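Local coordinates for N-acetylmuramoyl-L-alanine amidase domain-containing protein SAOUHSC_02979 (Staphylococcus aureus, PDB 5T1Q) that probably acts as a secreted peptidoglycan hydrolase with amidase activity, this piece joining a glucosaminidase-family lysozyme-like domain to a CHAP domain, at residues S103-L108 / V120-L125; S243-Y248 / Y256-M261. One frame throughout, in Å; residues are numbered along the deposited sequence.

Contact 1 (S103-L108 / V120-L125)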
loop_
_atom_site.group_PDB
_atom_site.type_symbol
_atom_site.label_atom_id
_atom_site.label_comp_id
_atom_site.label_asym_id
_atom_site.label_seq_id
_atom_site.Cartn_x
_atom_site.Cartn_y
_atom_site.Cartn_z
ATOM N N SER A 103 -18.670 1.204 -1.825
ATOM C CA SER A 103 -19.788 2.110 -2.048
ATOM C C SER A 103 -19.498 3.479 -1.431
ATOM O O SER A 103 -18.926 3.546 -0.347
ATOM C CB SER A 103 -21.077 1.531 -1.454
ATOM O OG SER A 103 -22.168 2.430 -1.602
ATOM N N PRO A 104 -19.887 4.570 -2.098
ATOM C CA PRO A 104 -20.598 4.568 -3.387
ATOM C C PRO A 104 -19.681 4.842 -4.586
ATOM O O PRO A 104 -20.169 5.185 -5.649
ATOM C CB PRO A 104 -21.575 5.727 -3.211
ATOM C CG PRO A 104 -20.802 6.699 -2.386
ATOM C CD PRO A 104 -20.019 5.865 -1.409
ATOM N N ASN A 105 -18.373 4.660 -4.426
ATOM C CA ASN A 105 -17.419 5.002 -5.493
ATOM C C ASN A 105 -17.092 3.842 -6.435
ATOM O O ASN A 105 -16.991 4.040 -7.643
ATOM C CB ASN A 105 -16.178 5.604 -4.858
ATOM C CG ASN A 105 -16.495 6.858 -4.062
ATOM O OD1 ASN A 105 -17.274 7.710 -4.504
ATOM N ND2 ASN A 105 -15.902 6.980 -2.892
ATOM N N HIS A 106 -16.913 2.648 -5.876
ATOM C CA HIS A 106 -16.703 1.409 -6.652
ATOM C C HIS A 106 -15.525 1.400 -7.662
ATOM O O HIS A 106 -15.502 0.578 -8.579
ATOM C CB HIS A 106 -18.007 1.043 -7.394
ATOM C CG HIS A 106 -19.214 0.931 -6.508
ATOM N ND1 HIS A 106 -20.194 1.901 -6.456
ATOM C CD2 HIS A 106 -19.612 -0.049 -5.660
ATOM C CE1 HIS A 106 -21.140 1.527 -5.611
ATOM N NE2 HIS A 106 -20.813 0.347 -5.117
ATOM N N ASN A 107 -14.553 2.293 -7.481
ATOM C CA ASN A 107 -13.399 2.402 -8.384
ATOM C C ASN A 107 -12.289 1.473 -7.856
ATOM O O ASN A 107 -11.585 1.797 -6.900
ATOM C CB ASN A 107 -12.964 3.870 -8.438
ATOM C CG ASN A 107 -11.870 4.152 -9.461
ATOM O OD1 ASN A 107 -11.192 3.253 -9.956
ATOM N ND2 ASN A 107 -11.701 5.428 -9.784
ATOM N N LEU A 108 -12.152 0.319 -8.495
ATOM C CA LEU A 108 -11.203 -0.701 -8.074
ATOM C C LEU A 108 -9.787 -0.553 -8.602
ATOM O O LEU A 108 -8.862 -1.170 -8.049
ATOM C CB LEU A 108 -11.699 -2.073 -8.520
ATOM C CG LEU A 108 -13.076 -2.505 -8.061
ATOM C CD1 LEU A 108 -13.321 -3.913 -8.572
ATOM C CD2 LEU A 108 -13.192 -2.442 -6.549
ATOM N N VAL A 120 -15.222 11.680 -7.913
ATOM C CA VAL A 120 -15.024 11.800 -6.459
ATOM C C VAL A 120 -13.575 12.209 -6.140
ATOM O O VAL A 120 -12.626 11.573 -6.625
ATOM C CB VAL A 120 -15.389 10.487 -5.706
ATOM C CG1 VAL A 120 -14.461 9.341 -6.089
ATOM C CG2 VAL A 120 -15.378 10.703 -4.193
ATOM N N PRO A 121 -13.396 13.277 -5.336
ATOM C CA PRO A 121 -12.043 13.735 -5.004
ATOM C C PRO A 121 -11.353 12.914 -3.906
ATOM O O PRO A 121 -11.961 12.608 -2.878
ATOM C CB PRO A 121 -12.268 15.177 -4.531
ATOM C CG PRO A 121 -13.647 15.171 -3.977
ATOM C CD PRO A 121 -14.425 14.220 -4.847
ATOM N N PHE A 122 -10.095 12.556 -4.145
ATOM C CA PHE A 122 -9.287 11.802 -3.177
ATOM C C PHE A 122 -7.857 12.264 -3.160
ATOM O O PHE A 122 -7.319 12.694 -4.184
ATOM C CB PHE A 122 -9.264 10.301 -3.496
ATOM C CG PHE A 122 -10.380 9.525 -2.876
ATOM C CD1 PHE A 122 -11.614 9.433 -3.499
ATOM C CD2 PHE A 122 -10.190 8.868 -1.669
ATOM C CE1 PHE A 122 -12.644 8.702 -2.923
ATOM C CE2 PHE A 122 -11.217 8.150 -1.084
ATOM C CZ PHE A 122 -12.445 8.065 -1.714
ATOM N N ASN A 123 -7.256 12.182 -1.974
ATOM C CA ASN A 123 -5.836 12.423 -1.816
ATOM C C ASN A 123 -5.194 11.117 -2.256
ATOM O O ASN A 123 -5.670 10.034 -1.909
ATOM C CB ASN A 123 -5.503 12.784 -0.374
ATOM C CG ASN A 123 -6.098 14.112 0.022
ATOM O OD1 ASN A 123 -5.920 15.119 -0.674
ATOM N ND2 ASN A 123 -6.814 14.128 1.130
ATOM N N THR A 124 -4.144 11.210 -3.052
ATOM C CA THR A 124 -3.522 10.030 -3.607
ATOM C C THR A 124 -2.005 10.186 -3.489
ATOM O O THR A 124 -1.458 11.269 -3.723
ATOM C CB THR A 124 -4.036 9.780 -5.057
ATOM O OG1 THR A 124 -3.626 8.493 -5.526
ATOM C CG2 THR A 124 -3.566 10.847 -6.013
ATOM N N LEU A 125 -1.339 9.097 -3.110
ATOM C CA LEU A 125 0.092 9.121 -2.863
ATOM C C LEU A 125 0.903 8.905 -4.124
ATOM O O LEU A 125 0.595 8.039 -4.952
ATOM C CB LEU A 125 0.458 8.074 -1.819
ATOM C CG LEU A 125 -0.283 8.210 -0.486
ATOM C CD1 LEU A 125 -0.040 6.984 0.389
ATOM C CD2 LEU A 125 0.111 9.494 0.227
#
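Asn105 meets strand 119-128 mainly through its carboxamide, the oxygen turned to Val120 and the nitrogen to Phe122. The side chain leaves the loop with CB pointing toward the strand but still a little further from Val120 CG1 than the next atom is: CG, anti to the carbonyl carbon (chi1 -60°), lies 3.8 Å from that methyl. At the tip, Asn105 OD1 rests against the fork of the valine, 3.6 Å from Val120 CB. A chi1 of 65° turns both valine methyls to the loop, so that they and CB lie about equally far from the oxygen. The other arm, Asn105 ND2, comes to the edge of the Phe122 ring, near its plane, 3.7 Å from Phe122 CE1 and 3.8 Å from Phe122 CZ. Amide and ring planes stand 87° apart, and the nitrogen meets ring carbons at the rim instead of the pi face.

No hydrogen bond joins the segments, yet both polar atoms of this buried amide are satisfied: Asn105 OD1 is bonded to Lys141 NZ and Asn105 ND2 to the carbonyl oxygen of Ala99. These two bonds distinguish the ends of the amide and fix its rotation. On the strand side, Val120 and Phe122 pair through their backbones with Phe139 and Ala137 of strand 131-140, the other strand of the two-stranded antiparallel hairpin. The contact thus packs a loop of the region assigned as N-acetylmuramoyl-L-alanine amidase, of glucosaminidase (lysozyme-like) sequence family, against that hairpin. Its chemistry implies an apolar fit around a polar group: the lysine would probably draw charge onto OD1, while valine and phenylalanine supply only van der Waals contact.

Contact 2 (S243-Y248 / Y256-M261)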
loop_
_atom_site.group_PDB
_atom_site.type_symbol
_atom_site.label_atom_id
_atom_site.label_comp_id
_atom_site.label_asym_id
_atom_site.label_seq_id
_atom_site.Cartn_x
_atom_site.Cartn_y
_atom_site.Cartn_z
ATOM N N SER A 243 -7.051 -4.674 12.703
ATOM C CA SER A 243 -8.323 -3.983 12.821
ATOM C C SER A 243 -8.985 -3.631 11.494
ATOM O O SER A 243 -8.364 -3.661 10.425
ATOM C CB SER A 243 -8.134 -2.702 13.649
ATOM O OG SER A 243 -7.217 -1.818 13.024
ATOM N N ASP A 244 -10.270 -3.315 11.604
ATOM C CA ASP A 244 -11.080 -2.865 10.489
ATOM C C ASP A 244 -11.073 -1.334 10.530
ATOM O O ASP A 244 -11.026 -0.681 9.484
ATOM C CB ASP A 244 -12.507 -3.392 10.624
ATOM C CG ASP A 244 -12.559 -4.907 10.796
ATOM O OD1 ASP A 244 -11.609 -5.603 10.364
ATOM O OD2 ASP A 244 -13.555 -5.401 11.367
ATOM N N SER A 245 -11.115 -0.778 11.750
ATOM C CA SER A 245 -11.095 0.679 11.968
ATOM C C SER A 245 -9.831 1.332 11.375
ATOM O O SER A 245 -8.812 0.655 11.151
ATOM C CB SER A 245 -11.192 1.008 13.463
ATOM O OG SER A 245 -10.042 0.549 14.169
HETATM N N MSE A 246 -9.911 2.641 11.154
HETATM C CA MSE A 246 -8.829 3.407 10.541
HETATM C C MSE A 246 -8.588 4.699 11.276
HETATM O O MSE A 246 -9.012 5.753 10.821
HETATM C CB MSE A 246 -9.298 3.701 9.122
HETATM C CG MSE A 246 -8.154 4.167 8.232
HETATM SE SE MSE A 246 -6.954 2.664 7.814
HETATM C CE MSE A 246 -8.267 1.196 7.773
ATOM N N PRO A 247 -7.911 4.640 12.417
ATOM C CA PRO A 247 -7.653 5.862 13.200
ATOM C C PRO A 247 -6.596 6.805 12.581
ATOM O O PRO A 247 -6.613 7.990 12.870
ATOM C CB PRO A 247 -7.209 5.316 14.565
ATOM C CG PRO A 247 -6.595 4.007 14.254
ATOM C CD PRO A 247 -7.261 3.462 13.019
ATOM N N TYR A 248 -5.711 6.272 11.737
ATOM C CA TYR A 248 -4.681 7.068 11.044
ATOM C C TYR A 248 -4.704 6.711 9.538
ATOM O O TYR A 248 -5.093 5.600 9.180
ATOM C CB TYR A 248 -3.281 6.807 11.653
ATOM C CG TYR A 248 -3.203 7.128 13.137
ATOM C CD1 TYR A 248 -3.007 8.433 13.573
ATOM C CD2 TYR A 248 -3.376 6.131 14.107
ATOM C CE1 TYR A 248 -2.971 8.746 14.918
ATOM C CE2 TYR A 248 -3.334 6.435 15.472
ATOM C CZ TYR A 248 -3.132 7.738 15.863
ATOM O OH TYR A 248 -3.094 8.068 17.189
ATOM N N TYR A 256 0.921 2.393 10.814
ATOM C CA TYR A 256 1.683 1.152 10.945
ATOM C C TYR A 256 1.899 0.791 12.409
ATOM O O TYR A 256 1.677 -0.355 12.795
ATOM C CB TYR A 256 3.028 1.202 10.172
ATOM C CG TYR A 256 3.860 -0.016 10.455
ATOM C CD1 TYR A 256 3.636 -1.215 9.767
ATOM C CD2 TYR A 256 4.845 0.003 11.458
ATOM C CE1 TYR A 256 4.376 -2.342 10.054
ATOM C CE2 TYR A 256 5.574 -1.133 11.766
ATOM C CZ TYR A 256 5.342 -2.298 11.060
ATOM O OH TYR A 256 6.066 -3.415 11.352
ATOM N N VAL A 257 2.323 1.762 13.218
ATOM C CA VAL A 257 2.571 1.482 14.630
ATOM C C VAL A 257 1.282 1.072 15.389
ATOM O O VAL A 257 1.306 0.167 16.228
ATOM C CB VAL A 257 3.293 2.645 15.323
ATOM C CG1 VAL A 257 3.522 2.325 16.789
ATOM C CG2 VAL A 257 4.623 2.949 14.628
ATOM N N TYR A 258 0.176 1.739 15.087
ATOM C CA TYR A 258 -1.111 1.403 15.666
ATOM C C TYR A 258 -1.441 -0.066 15.392
ATOM O O TYR A 258 -1.782 -0.809 16.317
ATOM C CB TYR A 258 -2.206 2.316 15.097
ATOM C CG TYR A 258 -3.619 1.949 15.531
ATOM C CD1 TYR A 258 -4.369 1.008 14.814
ATOM C CD2 TYR A 258 -4.205 2.548 16.640
ATOM C CE1 TYR A 258 -5.662 0.661 15.212
ATOM C CE2 TYR A 258 -5.493 2.210 17.044
ATOM C CZ TYR A 258 -6.211 1.263 16.333
ATOM O OH TYR A 258 -7.492 0.947 16.738
ATOM N N ASN A 259 -1.312 -0.477 14.125
ATOM C CA ASN A 259 -1.611 -1.869 13.723
ATOM C C ASN A 259 -0.619 -2.885 14.256
ATOM O O ASN A 259 -1.010 -3.933 14.755
ATOM C CB ASN A 259 -1.728 -1.993 12.202
ATOM C CG ASN A 259 -3.054 -1.456 11.681
ATOM O OD1 ASN A 259 -3.155 -0.302 11.281
ATOM N ND2 ASN A 259 -4.091 -2.252 11.787
ATOM N N ARG A 260 0.665 -2.569 14.184
ATOM C CA ARG A 260 1.678 -3.506 14.652
ATOM C C ARG A 260 1.511 -3.774 16.137
ATOM O O ARG A 260 1.655 -4.909 16.573
ATOM C CB ARG A 260 3.084 -2.982 14.330
ATOM C CG ARG A 260 4.235 -3.894 14.742
ATOM C CD ARG A 260 4.150 -5.239 14.064
ATOM N NE ARG A 260 5.331 -6.061 14.303
ATOM C CZ ARG A 260 5.480 -7.307 13.870
ATOM N NH1 ARG A 260 4.508 -7.908 13.184
ATOM N NH2 ARG A 260 6.603 -7.968 14.137
HETATM N N MSE A 261 1.179 -2.731 16.904
HETATM C CA MSE A 261 0.971 -2.872 18.357
HETATM C C MSE A 261 -0.195 -3.794 18.639
HETATM O O MSE A 261 -0.154 -4.589 19.581
HETATM C CB MSE A 261 0.722 -1.526 19.036
HETATM C CG MSE A 261 2.030 -0.757 19.212
HETATM SE SE MSE A 261 1.668 1.008 20.030
HETATM C CE MSE A 261 1.919 0.311 21.844
#
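Pro247 and Tyr258 form the centre of this contact through a CH-pi interaction. Pro247 CG lies 3.4 Å from the centroid of the Tyr258 ring and only 9° off its normal, so the proline sits over the middle of one face. Tyr258 presents that face from the helix with CG anti to its backbone N (chi1 174°).

Apolar packing continues at the root of the same tyrosine, where Tyr248 CD2 comes within 4.1 Å of Tyr258 CB, the two side chains lying roughly perpendicular. The far end of Tyr248 is polar: its OH bonds to the backbone of Ser269 and Leu272.

Two serine hydroxyls make looser approaches. Ser243 OG touches the edge of the Tyr258 ring, 3.7 Å from Tyr258 CE1, and makes a weak 3.5 Å hydrogen bond to Ser245 O within its own segment, where Ser243 is poorly ordered. Ser245 OG lies 3.6 Å from Tyr258 OH.

Together these groups fold the loop before helix 253-262 back against one side of it. CHAP domains have a papain-like fold with a helix packed on an antiparallel sheet, consistent with Val257 and Met261 of this helix touching strands 314-321 and 298-301, while Tyr248 also meets the ring of Trp278 on helix 278-284.

How the contacts relate
Contact 1 closes before contact 2 opens along the chain, and the two share no helix, strand or sheet. Their centres are 21 Å apart and their nearest atoms about 10 Å, without touching. Contact 1 belongs to the glucosaminidase-family part, where a loop meets the two-stranded sheet of 119-128 and 131-140; contact 2 belongs to the CHAP part, where a loop meets helix 253-262, which packs on the mixed sheet. Each joins a loop to a regular element of its own domain. Neither pairs one domain with the other, though Leu125 in contact 1's strand segment touches Leu337. This serial arrangement is consistent with a protein built of distinct modules for acting on the cell wall.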